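Local coordinates for protein fructuronate-tagaturonate epimerase UxaE from Cohnella laeviribosi in complex with 1 glycerol (Cohnella laeviribosi, PDB 6IL9) that probably interconverts D-fructuronate and D-tagaturonate by epimerisation, using a zinc site in a TIM-barrel, at residues S91-L96 and R362-T367; Q109-R114 and K482-L487; F299-R304 and F336-S341. One frame throughout, in Å; residues are numbered along the deposited sequence.

Contact 1: S91-L96 and R362-T367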
ATOM      1  N   SER A  91      -4.021 -11.769 -12.339  1.00 21.68           N
ATOM      2  CA  SER A  91      -4.444 -10.473 -12.849  1.00 20.03           C
ATOM      3  C   SER A  91      -3.464  -9.431 -12.334  1.00 17.49           C
ATOM      4  O   SER A  91      -2.535  -9.742 -11.582  1.00 19.18           O
ATOM      5  CB  SER A  91      -5.876 -10.142 -12.419  1.00 24.97           C
ATOM      6  OG  SER A  91      -5.973 -10.154 -11.002  1.00 22.19           O
ATOM      7  N   ALA A  92      -3.671  -8.189 -12.755  1.00 17.41           N
ATOM      8  CA  ALA A  92      -2.866  -7.074 -12.274  1.00 17.50           C
ATOM      9  C   ALA A  92      -3.536  -6.413 -11.072  1.00 14.92           C
ATOM     10  O   ALA A  92      -4.757  -6.254 -11.041  1.00 16.55           O
ATOM     11  CB  ALA A  92      -2.670  -6.045 -13.385  1.00 20.85           C
ATOM     12  N   THR A  93      -2.730  -6.040 -10.075  1.00 16.57           N
ATOM     13  CA  THR A  93      -3.228  -5.322  -8.907  1.00 15.41           C
ATOM     14  C   THR A  93      -2.291  -4.163  -8.595  1.00 13.98           C
ATOM     15  O   THR A  93      -1.082  -4.228  -8.842  1.00 15.00           O
ATOM     16  CB  THR A  93      -3.364  -6.247  -7.654  1.00 13.65           C
ATOM     17  OG1 THR A  93      -2.148  -6.987  -7.454  1.00 14.63           O
ATOM     18  CG2 THR A  93      -4.540  -7.250  -7.806  1.00 15.38           C
ATOM     19  N   ILE A  94      -2.854  -3.080  -8.068  1.00 14.06           N
ATOM     20  CA  ILE A  94      -2.032  -1.967  -7.608  1.00 13.51           C
ATOM     21  C   ILE A  94      -2.440  -1.638  -6.182  1.00 15.08           C
ATOM     22  O   ILE A  94      -3.636  -1.540  -5.880  1.00 15.90           O
ATOM     23  CB  ILE A  94      -2.138  -0.732  -8.523  1.00 17.58           C
ATOM     24  CG1 ILE A  94      -1.261   0.383  -7.950  1.00 17.48           C
ATOM     25  CG2 ILE A  94      -3.597  -0.285  -8.712  1.00 15.98           C
ATOM     26  CD1 ILE A  94      -0.869   1.463  -8.948  1.00 20.82           C
ATOM     27  N   GLY A  95      -1.448  -1.497  -5.304  1.00 16.63           N
ATOM     28  CA  GLY A  95      -1.709  -1.104  -3.932  1.00 15.14           C
ATOM     29  C   GLY A  95      -1.755   0.405  -3.858  1.00 15.81           C
ATOM     30  O   GLY A  95      -0.811   1.081  -4.278  1.00 15.09           O
ATOM     31  N   LEU A  96      -2.860   0.947  -3.374  1.00 15.92           N
ATOM     32  CA  LEU A  96      -3.091   2.388  -3.376  1.00 16.93           C
ATOM     33  C   LEU A  96      -3.222   2.848  -1.923  1.00 15.86           C
ATOM     34  O   LEU A  96      -4.317   3.195  -1.452  1.00 17.90           O
ATOM     35  CB  LEU A  96      -4.327   2.718  -4.232  1.00 17.33           C
ATOM     36  CG  LEU A  96      -4.089   2.451  -5.733  1.00 17.16           C
ATOM     37  CD1 LEU A  96      -5.396   2.430  -6.537  1.00 19.21           C
ATOM     38  CD2 LEU A  96      -3.077   3.454  -6.335  1.00 19.83           C
ATOM     39  N   ARG A 362       1.168  -9.186 -15.205  1.00 13.51           N
ATOM     40  CA  ARG A 362       0.668  -9.913 -14.037  1.00 13.20           C
ATOM     41  C   ARG A 362       1.583  -9.628 -12.847  1.00 14.72           C
ATOM     42  O   ARG A 362       2.547 -10.353 -12.594  1.00 15.43           O
ATOM     43  CB  ARG A 362       0.627 -11.407 -14.333  1.00 14.06           C
ATOM     44  CG  ARG A 362      -0.098 -12.219 -13.291  1.00 15.34           C
ATOM     45  CD  ARG A 362      -0.073 -13.684 -13.683  1.00 16.53           C
ATOM     46  NE  ARG A 362       1.261 -14.279 -13.576  1.00 16.14           N
ATOM     47  CZ  ARG A 362       1.674 -14.974 -12.521  1.00 16.75           C
ATOM     48  NH1 ARG A 362       0.862 -15.131 -11.476  1.00 15.64           N
ATOM     49  NH2 ARG A 362       2.895 -15.499 -12.508  1.00 15.19           N
ATOM     50  N   PHE A 363       1.271  -8.573 -12.109  1.00 14.02           N
ATOM     51  CA  PHE A 363       2.162  -8.074 -11.074  1.00 13.01           C
ATOM     52  C   PHE A 363       1.322  -7.492  -9.957  1.00 13.21           C
ATOM     53  O   PHE A 363       0.115  -7.294 -10.099  1.00 13.21           O
ATOM     54  CB  PHE A 363       3.108  -6.995 -11.638  1.00 14.88           C
ATOM     55  CG  PHE A 363       2.374  -5.844 -12.314  1.00 14.57           C
ATOM     56  CD1 PHE A 363       1.664  -4.904 -11.570  1.00 15.78           C
ATOM     57  CD2 PHE A 363       2.401  -5.707 -13.696  1.00 15.34           C
ATOM     58  CE1 PHE A 363       0.973  -3.863 -12.198  1.00 16.42           C
ATOM     59  CE2 PHE A 363       1.718  -4.655 -14.336  1.00 14.80           C
ATOM     60  CZ  PHE A 363       1.008  -3.736 -13.592  1.00 16.44           C
ATOM     61  N   HIS A 364       1.990  -7.202  -8.844  1.00 15.49           N
ATOM     62  CA  HIS A 364       1.489  -6.284  -7.836  1.00 12.81           C
ATOM     63  C   HIS A 364       2.522  -5.181  -7.653  1.00 13.85           C
ATOM     64  O   HIS A 364       3.715  -5.466  -7.532  1.00 15.78           O
ATOM     65  CB  HIS A 364       1.238  -6.991  -6.498  1.00 14.57           C
ATOM     66  CG  HIS A 364       0.534  -6.127  -5.506  1.00 15.50           C
ATOM     67  ND1 HIS A 364      -0.736  -5.646  -5.723  1.00 18.25           N
ATOM     68  CD2 HIS A 364       0.928  -5.627  -4.307  1.00 16.65           C
ATOM     69  CE1 HIS A 364      -1.106  -4.897  -4.700  1.00 16.35           C
ATOM     70  NE2 HIS A 364      -0.115  -4.869  -3.825  1.00 16.15           N
ATOM     71  N   VAL A 365       2.063  -3.929  -7.638  1.00 15.61           N
ATOM     72  CA  VAL A 365       2.912  -2.781  -7.330  1.00 15.16           C
ATOM     73  C   VAL A 365       2.273  -2.036  -6.168  1.00 14.64           C
ATOM     74  O   VAL A 365       1.066  -1.781  -6.195  1.00 14.46           O
ATOM     75  CB  VAL A 365       3.074  -1.855  -8.547  1.00 16.75           C
ATOM     76  CG1 VAL A 365       3.806  -0.575  -8.152  1.00 16.58           C
ATOM     77  CG2 VAL A 365       3.816  -2.577  -9.676  1.00 19.36           C
ATOM     78  N   LYS A 366       3.073  -1.683  -5.154  1.00 15.01           N
ATOM     79  CA  LYS A 366       2.553  -0.970  -3.988  1.00 14.58           C
ATOM     80  C   LYS A 366       2.992   0.487  -3.987  1.00 15.67           C
ATOM     81  O   LYS A 366       4.149   0.801  -4.291  1.00 16.71           O
ATOM     82  CB  LYS A 366       3.005  -1.619  -2.674  1.00 18.27           C
ATOM     83  CG  LYS A 366       2.424  -2.983  -2.448  1.00 18.28           C
ATOM     84  CD  LYS A 366       2.411  -3.339  -0.961  1.00 17.04           C
ATOM     85  CE  LYS A 366       2.028  -4.801  -0.818  1.00 18.90           C
ATOM     86  NZ  LYS A 366       1.929  -5.207   0.610  1.00 20.32           N
ATOM     87  N   THR A 367       2.048   1.368  -3.664  1.00 14.34           N
ATOM     88  CA  THR A 367       2.285   2.784  -3.407  1.00 15.72           C
ATOM     89  C   THR A 367       1.608   3.169  -2.100  1.00 16.04           C
ATOM     90  O   THR A 367       0.670   2.503  -1.634  1.00 15.65           O
ATOM     91  CB  THR A 367       1.732   3.698  -4.520  1.00 16.67           C
ATOM     92  OG1 THR A 367       0.304   3.788  -4.402  1.00 18.24           O
ATOM     93  CG2 THR A 367       2.103   3.179  -5.901  1.00 16.22           C
TER

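Contact 2: Q109-R114 and K482-L487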
ATOM      1  N   GLN A 109     -11.208   6.788  -9.423  1.00 17.35           N
ATOM      2  CA  GLN A 109     -11.293   7.449 -10.725  1.00 17.19           C
ATOM      3  C   GLN A 109     -10.150   7.047 -11.643  1.00 19.38           C
ATOM      4  O   GLN A 109     -10.326   6.992 -12.871  1.00 20.43           O
ATOM      5  CB  GLN A 109     -11.300   8.972 -10.550  1.00 16.42           C
ATOM      6  CG  GLN A 109     -12.553   9.506  -9.867  1.00 18.69           C
ATOM      7  CD  GLN A 109     -12.281  10.816  -9.171  1.00 22.25           C
ATOM      8  OE1 GLN A 109     -11.241  11.435  -9.390  1.00 21.79           O
ATOM      9  NE2 GLN A 109     -13.199  11.237  -8.310  1.00 23.26           N
ATOM     10  N   THR A 110      -8.981   6.752 -11.070  1.00 17.52           N
ATOM     11  CA  THR A 110      -7.814   6.396 -11.869  1.00 18.92           C
ATOM     12  C   THR A 110      -7.913   4.979 -12.426  1.00 19.10           C
ATOM     13  O   THR A 110      -7.561   4.745 -13.584  1.00 17.78           O
ATOM     14  CB  THR A 110      -6.543   6.545 -11.031  1.00 18.26           C
ATOM     15  OG1 THR A 110      -6.474   7.884 -10.515  1.00 17.51           O
ATOM     16  CG2 THR A 110      -5.303   6.261 -11.895  1.00 15.50           C
ATOM     17  N   VAL A 111      -8.382   4.016 -11.630  1.00 16.33           N
ATOM     18  CA  VAL A 111      -8.437   2.644 -12.124  1.00 18.37           C
ATOM     19  C   VAL A 111      -9.712   2.347 -12.901  1.00 18.47           C
ATOM     20  O   VAL A 111      -9.771   1.319 -13.589  1.00 18.09           O
ATOM     21  CB  VAL A 111      -8.287   1.606 -10.992  1.00 17.66           C
ATOM     22  CG1 VAL A 111      -6.919   1.750 -10.313  1.00 16.71           C
ATOM     23  CG2 VAL A 111      -9.434   1.707  -9.976  1.00 18.92           C
ATOM     24  N   ARG A 112     -10.736   3.193 -12.795  1.00 18.48           N
ATOM     25  CA  ARG A 112     -11.952   3.016 -13.585  1.00 21.74           C
ATOM     26  C   ARG A 112     -11.604   2.920 -15.067  1.00 20.82           C
ATOM     27  O   ARG A 112     -10.867   3.752 -15.599  1.00 23.51           O
ATOM     28  CB  ARG A 112     -12.911   4.189 -13.323  1.00 22.87           C
ATOM     29  CG  ARG A 112     -14.176   4.205 -14.177  1.00 26.32           C
ATOM     30  CD  ARG A 112     -14.870   5.573 -14.073  1.00 31.47           C
ATOM     31  NE  ARG A 112     -15.329   5.852 -12.716  1.00 33.64           N
ATOM     32  CZ  ARG A 112     -15.274   7.040 -12.118  1.00 27.93           C
ATOM     33  NH1 ARG A 112     -14.768   8.102 -12.741  1.00 31.37           N
ATOM     34  NH2 ARG A 112     -15.725   7.165 -10.882  1.00 32.80           N
ATOM     35  N   GLY A 113     -12.084   1.859 -15.715  1.00 21.97           N
ATOM     36  CA  GLY A 113     -11.828   1.696 -17.132  1.00 22.21           C
ATOM     37  C   GLY A 113     -10.463   1.151 -17.489  1.00 24.08           C
ATOM     38  O   GLY A 113     -10.097   1.164 -18.670  1.00 24.89           O
ATOM     39  N   ARG A 114      -9.698   0.674 -16.512  1.00 19.57           N
ATOM     40  CA  ARG A 114      -8.393   0.074 -16.742  1.00 18.88           C
ATOM     41  C   ARG A 114      -8.395  -1.360 -16.231  1.00 19.31           C
ATOM     42  O   ARG A 114      -9.113  -1.700 -15.284  1.00 21.20           O
ATOM     43  CB  ARG A 114      -7.283   0.887 -16.035  1.00 20.21           C
ATOM     44  CG  ARG A 114      -7.537   2.363 -16.156  1.00 25.66           C
ATOM     45  CD  ARG A 114      -6.292   3.166 -16.208  1.00 29.08           C
ATOM     46  NE  ARG A 114      -5.277   2.671 -17.132  1.00 36.33           N
ATOM     47  CZ  ARG A 114      -4.246   3.410 -17.525  1.00 27.98           C
ATOM     48  NH1 ARG A 114      -4.146   4.660 -17.087  1.00 31.35           N
ATOM     49  NH2 ARG A 114      -3.316   2.902 -18.338  1.00 26.21           N
ATOM     50  N   LYS A 482      -0.061   8.008 -14.703  1.00 15.96           N
ATOM     51  CA  LYS A 482       1.243   7.840 -15.341  1.00 16.82           C
ATOM     52  C   LYS A 482       1.904   6.532 -14.921  1.00 17.27           C
ATOM     53  O   LYS A 482       2.589   5.888 -15.727  1.00 17.33           O
ATOM     54  CB  LYS A 482       2.143   9.025 -14.996  1.00 18.77           C
ATOM     55  CG  LYS A 482       3.580   8.829 -15.413  1.00 20.35           C
ATOM     56  CD  LYS A 482       4.388  10.083 -15.149  1.00 22.13           C
ATOM     57  CE  LYS A 482       5.815   9.886 -15.631  1.00 25.44           C
ATOM     58  NZ  LYS A 482       6.581  11.164 -15.579  1.00 31.63           N
ATOM     59  N   HIS A 483       1.734   6.136 -13.656  1.00 15.51           N
ATOM     60  CA  HIS A 483       2.230   4.833 -13.214  1.00 14.82           C
ATOM     61  C   HIS A 483       1.598   3.712 -14.029  1.00 14.64           C
ATOM     62  O   HIS A 483       2.290   2.817 -14.527  1.00 15.13           O
ATOM     63  CB  HIS A 483       1.917   4.609 -11.727  1.00 16.26           C
ATOM     64  CG  HIS A 483       2.757   5.416 -10.783  1.00 15.22           C
ATOM     65  ND1 HIS A 483       2.629   6.781 -10.642  1.00 16.34           N
ATOM     66  CD2 HIS A 483       3.709   5.033  -9.899  1.00 16.22           C
ATOM     67  CE1 HIS A 483       3.477   7.208  -9.719  1.00 16.18           C
ATOM     68  NE2 HIS A 483       4.144   6.168  -9.253  1.00 17.10           N
ATOM     69  N   LEU A 484       0.269   3.734 -14.146  1.00 14.81           N
ATOM     70  CA  LEU A 484      -0.430   2.663 -14.854  1.00 15.51           C
ATOM     71  C   LEU A 484      -0.058   2.639 -16.335  1.00 16.67           C
ATOM     72  O   LEU A 484       0.157   1.566 -16.907  1.00 16.38           O
ATOM     73  CB  LEU A 484      -1.940   2.821 -14.683  1.00 16.69           C
ATOM     74  CG  LEU A 484      -2.440   2.796 -13.235  1.00 14.75           C
ATOM     75  CD1 LEU A 484      -3.953   2.948 -13.210  1.00 21.23           C
ATOM     76  CD2 LEU A 484      -2.019   1.500 -12.588  1.00 17.23           C
ATOM     77  N   ASP A 485       0.050   3.818 -16.957  1.00 15.28           N
ATOM     78  CA  ASP A 485       0.437   3.906 -18.363  1.00 16.89           C
ATOM     79  C   ASP A 485       1.807   3.280 -18.604  1.00 16.35           C
ATOM     80  O   ASP A 485       1.991   2.510 -19.554  1.00 16.45           O
ATOM     81  CB  ASP A 485       0.437   5.373 -18.800  1.00 17.67           C
ATOM     82  CG  ASP A 485      -0.969   5.961 -18.871  1.00 19.07           C
ATOM     83  OD1 ASP A 485      -1.943   5.186 -18.770  1.00 22.76           O
ATOM     84  OD2 ASP A 485      -1.089   7.199 -19.021  1.00 25.31           O
ATOM     85  N   LEU A 486       2.787   3.600 -17.754  1.00 16.18           N
ATOM     86  CA  LEU A 486       4.132   3.070 -17.973  1.00 16.13           C
ATOM     87  C   LEU A 486       4.217   1.588 -17.629  1.00 16.24           C
ATOM     88  O   LEU A 486       5.049   0.865 -18.195  1.00 16.11           O
ATOM     89  CB  LEU A 486       5.155   3.869 -17.164  1.00 16.91           C
ATOM     90  CG  LEU A 486       5.442   5.259 -17.729  1.00 18.26           C
ATOM     91  CD1 LEU A 486       6.220   6.097 -16.731  1.00 19.96           C
ATOM     92  CD2 LEU A 486       6.222   5.088 -19.015  1.00 18.10           C
ATOM     93  N   LEU A 487       3.373   1.111 -16.710  1.00 14.45           N
ATOM     94  CA  LEU A 487       3.313  -0.321 -16.453  1.00 14.09           C
ATOM     95  C   LEU A 487       2.671  -1.083 -17.595  1.00 17.90           C
ATOM     96  O   LEU A 487       2.732  -2.317 -17.595  1.00 17.83           O
ATOM     97  CB  LEU A 487       2.527  -0.607 -15.162  1.00 13.64           C
ATOM     98  CG  LEU A 487       3.285  -0.280 -13.867  1.00 13.46           C
ATOM     99  CD1 LEU A 487       2.320  -0.079 -12.699  1.00 13.49           C
ATOM    100  CD2 LEU A 487       4.294  -1.379 -13.537  1.00 13.93           C
TER

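Contact 3: F299-R304 and F336-S341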
ATOM      1  N   PHE A 299       0.111 -15.620  -3.065  1.00 15.03           N
ATOM      2  CA  PHE A 299      -0.394 -14.632  -4.016  1.00 16.46           C
ATOM      3  C   PHE A 299       0.762 -13.915  -4.695  1.00 15.78           C
ATOM      4  O   PHE A 299       0.797 -13.790  -5.928  1.00 13.47           O
ATOM      5  CB  PHE A 299      -1.317 -13.641  -3.281  1.00 17.10           C
ATOM      6  CG  PHE A 299      -1.631 -12.362  -4.035  1.00 16.13           C
ATOM      7  CD1 PHE A 299      -2.691 -12.304  -4.934  1.00 20.69           C
ATOM      8  CD2 PHE A 299      -0.915 -11.195  -3.772  1.00 18.92           C
ATOM      9  CE1 PHE A 299      -3.007 -11.101  -5.586  1.00 16.66           C
ATOM     10  CE2 PHE A 299      -1.209 -10.011  -4.428  1.00 19.63           C
ATOM     11  CZ  PHE A 299      -2.258  -9.961  -5.332  1.00 18.12           C
ATOM     12  N   SER A 300       1.748 -13.486  -3.907  1.00 13.77           N
ATOM     13  CA  SER A 300       2.851 -12.717  -4.459  1.00 15.78           C
ATOM     14  C   SER A 300       4.077 -12.864  -3.575  1.00 16.72           C
ATOM     15  O   SER A 300       3.986 -13.238  -2.401  1.00 15.13           O
ATOM     16  CB  SER A 300       2.468 -11.237  -4.611  1.00 15.34           C
ATOM     17  OG  SER A 300       2.238 -10.679  -3.331  1.00 19.19           O
ATOM     18  N   MET A 301       5.231 -12.585  -4.175  1.00 16.29           N
ATOM     19  CA  MET A 301       6.520 -12.564  -3.497  1.00 16.75           C
ATOM     20  C   MET A 301       7.149 -11.208  -3.755  1.00 17.38           C
ATOM     21  O   MET A 301       7.207 -10.765  -4.904  1.00 16.43           O
ATOM     22  CB  MET A 301       7.435 -13.671  -4.021  1.00 20.03           C
ATOM     23  CG  MET A 301       8.803 -13.705  -3.384  1.00 27.04           C
ATOM     24  SD  MET A 301       8.813 -14.864  -2.003  1.00 31.39           S
ATOM     25  CE  MET A 301       8.264 -16.388  -2.877  1.00 10.76           C
ATOM     26  N   ALA A 302       7.606 -10.550  -2.694  1.00 20.44           N
ATOM     27  CA  ALA A 302       8.247  -9.245  -2.837  1.00 22.67           C
ATOM     28  C   ALA A 302       9.719  -9.404  -2.508  1.00 25.06           C
ATOM     29  O   ALA A 302      10.096  -9.361  -1.329  1.00 24.43           O
ATOM     30  CB  ALA A 302       7.603  -8.204  -1.915  1.00 21.87           C
ATOM     31  N   PRO A 303      10.582  -9.633  -3.490  1.00 21.76           N
ATOM     32  CA  PRO A 303      12.012  -9.735  -3.200  1.00 24.31           C
ATOM     33  C   PRO A 303      12.618  -8.351  -3.023  1.00 24.28           C
ATOM     34  O   PRO A 303      11.987  -7.327  -3.272  1.00 23.27           O
ATOM     35  CB  PRO A 303      12.578 -10.444  -4.428  1.00 26.31           C
ATOM     36  CG  PRO A 303      11.642 -10.048  -5.536  1.00 26.61           C
ATOM     37  CD  PRO A 303      10.292  -9.835  -4.923  1.00 23.11           C
ATOM     38  N   ARG A 304      13.851  -8.339  -2.529  1.00 28.52           N
ATOM     39  CA  ARG A 304      14.668  -7.133  -2.570  1.00 27.20           C
ATOM     40  C   ARG A 304      15.471  -7.189  -3.863  1.00 23.68           C
ATOM     41  O   ARG A 304      16.323  -8.065  -4.039  1.00 25.90           O
ATOM     42  CB  ARG A 304      15.591  -7.014  -1.363  1.00 31.16           C
ATOM     43  CG  ARG A 304      16.704  -5.999  -1.635  1.00 31.59           C
ATOM     44  CD  ARG A 304      16.988  -5.115  -0.457  1.00 39.53           C
ATOM     45  NE  ARG A 304      18.295  -4.480  -0.585  1.00 40.40           N
ATOM     46  CZ  ARG A 304      18.466  -3.218  -0.953  1.00 41.36           C
ATOM     47  NH1 ARG A 304      17.407  -2.467  -1.226  1.00 41.37           N
ATOM     48  NH2 ARG A 304      19.685  -2.705  -1.054  1.00 41.30           N
ATOM     49  N   PHE A 336       6.016 -21.037 -10.607  1.00 15.63           N
ATOM     50  CA  PHE A 336       5.309 -21.467  -9.408  1.00 14.39           C
ATOM     51  C   PHE A 336       3.908 -20.876  -9.281  1.00 17.19           C
ATOM     52  O   PHE A 336       3.133 -21.348  -8.434  1.00 19.36           O
ATOM     53  CB  PHE A 336       6.135 -21.115  -8.163  1.00 16.64           C
ATOM     54  CG  PHE A 336       7.389 -21.930  -8.030  1.00 18.94           C
ATOM     55  CD1 PHE A 336       7.316 -23.299  -7.839  1.00 16.82           C
ATOM     56  CD2 PHE A 336       8.638 -21.336  -8.119  1.00 18.07           C
ATOM     57  CE1 PHE A 336       8.472 -24.073  -7.729  1.00 18.97           C
ATOM     58  CE2 PHE A 336       9.791 -22.093  -8.008  1.00 20.62           C
ATOM     59  CZ  PHE A 336       9.708 -23.470  -7.816  1.00 19.73           C
ATOM     60  N   GLY A 337       3.571 -19.848 -10.070  1.00 14.65           N
ATOM     61  CA  GLY A 337       2.205 -19.384 -10.215  1.00 15.65           C
ATOM     62  C   GLY A 337       1.875 -18.077  -9.513  1.00 13.75           C
ATOM     63  O   GLY A 337       0.828 -17.489  -9.807  1.00 15.50           O
ATOM     64  N   TYR A 338       2.699 -17.625  -8.565  1.00 14.85           N
ATOM     65  CA  TYR A 338       2.416 -16.376  -7.874  1.00 15.40           C
ATOM     66  C   TYR A 338       2.954 -15.212  -8.705  1.00 16.81           C
ATOM     67  O   TYR A 338       3.577 -15.404  -9.753  1.00 17.23           O
ATOM     68  CB  TYR A 338       3.024 -16.399  -6.464  1.00 13.64           C
ATOM     69  CG  TYR A 338       4.506 -16.672  -6.467  1.00 15.02           C
ATOM     70  CD1 TYR A 338       5.426 -15.646  -6.690  1.00 15.04           C
ATOM     71  CD2 TYR A 338       4.995 -17.960  -6.247  1.00 14.77           C
ATOM     72  CE1 TYR A 338       6.783 -15.906  -6.716  1.00 15.94           C
ATOM     73  CE2 TYR A 338       6.346 -18.219  -6.253  1.00 17.55           C
ATOM     74  CZ  TYR A 338       7.231 -17.186  -6.497  1.00 14.28           C
ATOM     75  OH  TYR A 338       8.577 -17.463  -6.511  1.00 17.49           O
ATOM     76  N   LYS A 339       2.704 -13.982  -8.241  1.00 14.00           N
ATOM     77  CA  LYS A 339       3.132 -12.771  -8.936  1.00 14.91           C
ATOM     78  C   LYS A 339       4.306 -12.126  -8.215  1.00 14.92           C
ATOM     79  O   LYS A 339       4.427 -12.219  -6.994  1.00 15.85           O
ATOM     80  CB  LYS A 339       1.998 -11.738  -9.006  1.00 15.51           C
ATOM     81  CG  LYS A 339       0.654 -12.285  -9.428  1.00 19.48           C
ATOM     82  CD  LYS A 339      -0.300 -11.150  -9.748  1.00 19.10           C
ATOM     83  CE  LYS A 339      -0.618 -10.293  -8.540  1.00 16.34           C
ATOM     84  NZ  LYS A 339      -1.762  -9.349  -8.841  1.00 19.59           N
ATOM     85  N   LEU A 340       5.136 -11.410  -8.974  1.00 14.02           N
ATOM     86  CA  LEU A 340       6.107 -10.517  -8.353  1.00 13.43           C
ATOM     87  C   LEU A 340       5.407  -9.299  -7.774  1.00 15.43           C
ATOM     88  O   LEU A 340       4.485  -8.740  -8.381  1.00 15.19           O
ATOM     89  CB  LEU A 340       7.145 -10.058  -9.373  1.00 15.57           C
ATOM     90  CG  LEU A 340       8.111 -11.103  -9.900  1.00 16.53           C
ATOM     91  CD1 LEU A 340       9.095 -10.404 -10.846  1.00 16.01           C
ATOM     92  CD2 LEU A 340       8.836 -11.786  -8.760  1.00 17.91           C
ATOM     93  N   SER A 341       5.864  -8.879  -6.597  1.00 13.77           N
ATOM     94  CA  SER A 341       5.355  -7.690  -5.922  1.00 16.59           C
ATOM     95  C   SER A 341       6.468  -6.661  -5.803  1.00 16.93           C
ATOM     96  O   SER A 341       7.569  -6.984  -5.344  1.00 18.70           O
ATOM     97  CB  SER A 341       4.819  -8.050  -4.539  1.00 18.11           C
ATOM     98  OG  SER A 341       4.243  -6.909  -3.938  1.00 18.80           O
TER

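Contact 1: S91-L96 and R362-T367
Ala92 lays its CB over one face of the Phe363 ring, with CZ the closest ring atom at 4.3 Å. At Thr93 the backbone N bonds to Phe363 O at 3.1 Å, while the side chain meets His364: OG1 lies at the imidazole edge, near the ring plane, 2.6 Å from ND1, and either atom could be the donor. With CG anti to the backbone N (chi1 -171°) the His364 imidazole swings over to Thr93, and the second torsion presents ND1 to the hydroxyl. Val365 N gives Thr93 O a weak bond. These are the first and eighth strands of the TIM barrel, running parallel with 12° between their axes, and their pairing closes the cylinder. Gly95 N makes a bond of 2.7 Å to Val365 O, nearly straight at 173° and in the carbonyl plane. A CB on Gly95 would crowd Lys366 CG. Lys366, its side chain about 4 Å from the bound glycerol, reaches Asp158, Asp160 and Glu269. Gly95 O is gripped twice by Thr367: its OG1, 2.9 Å away, arrives on an in-plane lone pair, and its N, at 2.9 Å, from above that plane. Leu96 runs alongside Thr367, CD2 against OG1.

Contact 2: Q109-R114 and K482-L487
Val111 and Leu484 are the nearest backbone pair, CA to CA 8.5 Å, at the point where helix 104-111 ends in a type II turn (Val111 to Arg114) beside helix 469-487. The turn is closed by Arg114 N bonding to Val111 O at 3.0 Å. Leu484 fills the space between these two elements of the layer outside the TIM barrel, packing also on Ile94 of strand 93-96, as Val111 does on Leu96. Its CD1 touches Thr110 CG2 at 3.8 Å and Arg114 CD at the same distance, with Val111 CG1 somewhat farther off. The CB of Leu484 sits 3.6 Å above the guanidinium plane of Arg114, over the centre of the group. Arg114 gets there by bends at chi2 and chi3 (47°) that lay the guanidinium across the leucine and carry its end to Asp485. There NH1 (2.8 Å) and NH2 (2.7 Å) both grip Asp485 OD1, which lies close to the guanidinium plane. With one oxygen serving two donors, both N-H...O angles fall below 145°. The guanidinium and carboxylate planes are 42° apart, so this is not the flat two-oxygen pairing. NH2 has a further acceptor in Val489 O, farther along the chain. Replacing Arg114 by alanine would remove both nitrogens that hold Asp485 OD1 and the donor to Val489 O, and is likely to bare Leu484 CB. The arginine thus joins an apolar face on the buried leucine to a charged edge on the exposed aspartate, tying the turn to the last helix of the chain.

Contact 3: F299-R304 and F336-S341
Phe299 O accepts the first of three backbone bonds, from Lys339 N at 3.0 Å. Lys339 O then receives Met301 N, also at 3.0 Å and nearly in line with the carbonyl, and the CA of Ser300 adds a CA-H...O contact to the same oxygen. Ser341 N closes the series on Met301 O at 2.9 Å, coming in 39° above the carbonyl plane. This is the parallel pairing of strands six and seven of the barrel, the two ends of a beta-alpha-beta unit whose crossover is helix 319-336; the short strand axes diverge by 34°. Ser341 O is the exception among the buried acceptors: it has no polar partner in the model, and Ala302 meets it only through carbon, its CA 3.4 Å away.

The side-chain donors and acceptors look outside the pair. Lys339 passes Phe299 with NZ 3.6 Å from ring atom CZ, approaching obliquely, and ends at three oxygens: Thr93 OG1, Ser91 O and Phe363 O. On the other side of the sheet, Met301 CB packs on Tyr338 CE1 at 3.6 Å, and the bent methionine chain brings CE to 3.8 Å from Tyr338 OH, which bonds to His284. Ser300 and Ser341 point their hydroxyls to one shared acceptor, Glu269 OE2; for Ser341 this follows from OG lying anti to the backbone N (chi1 -176°). Three acceptors for one ammonium group would probably favour a charged lysine inside the barrel, while the two serines, gripping one carboxylate oxygen, are likely to limit rotation of Glu269, whose other oxygen pairs with Lys366.

Contacts 1 and 3 lie in one barrel wall, as strands 363-367 and 339-342 are neighbours, and their centres are 11 Å apart. Lys339 NZ joins them at 2.8 Å from Thr93 OG1, a probable hydrogen bond. Contact 2 backs contact 1 from outside the barrel: Ile94 CD1 meets Leu484 CD2 at 3.8 Å, and Phe363 CZ meets Leu487 CB at 3.8 Å. Contacts 2 and 3 do not touch, their nearest atoms being about 9 Å apart. The zinc ion, bound by His161, Asp273 and His343, is about 6 Å from the side chains of both Lys366 and Ala302, whereas the side chain of Leu484 is about 14 Å from the bound glycerol.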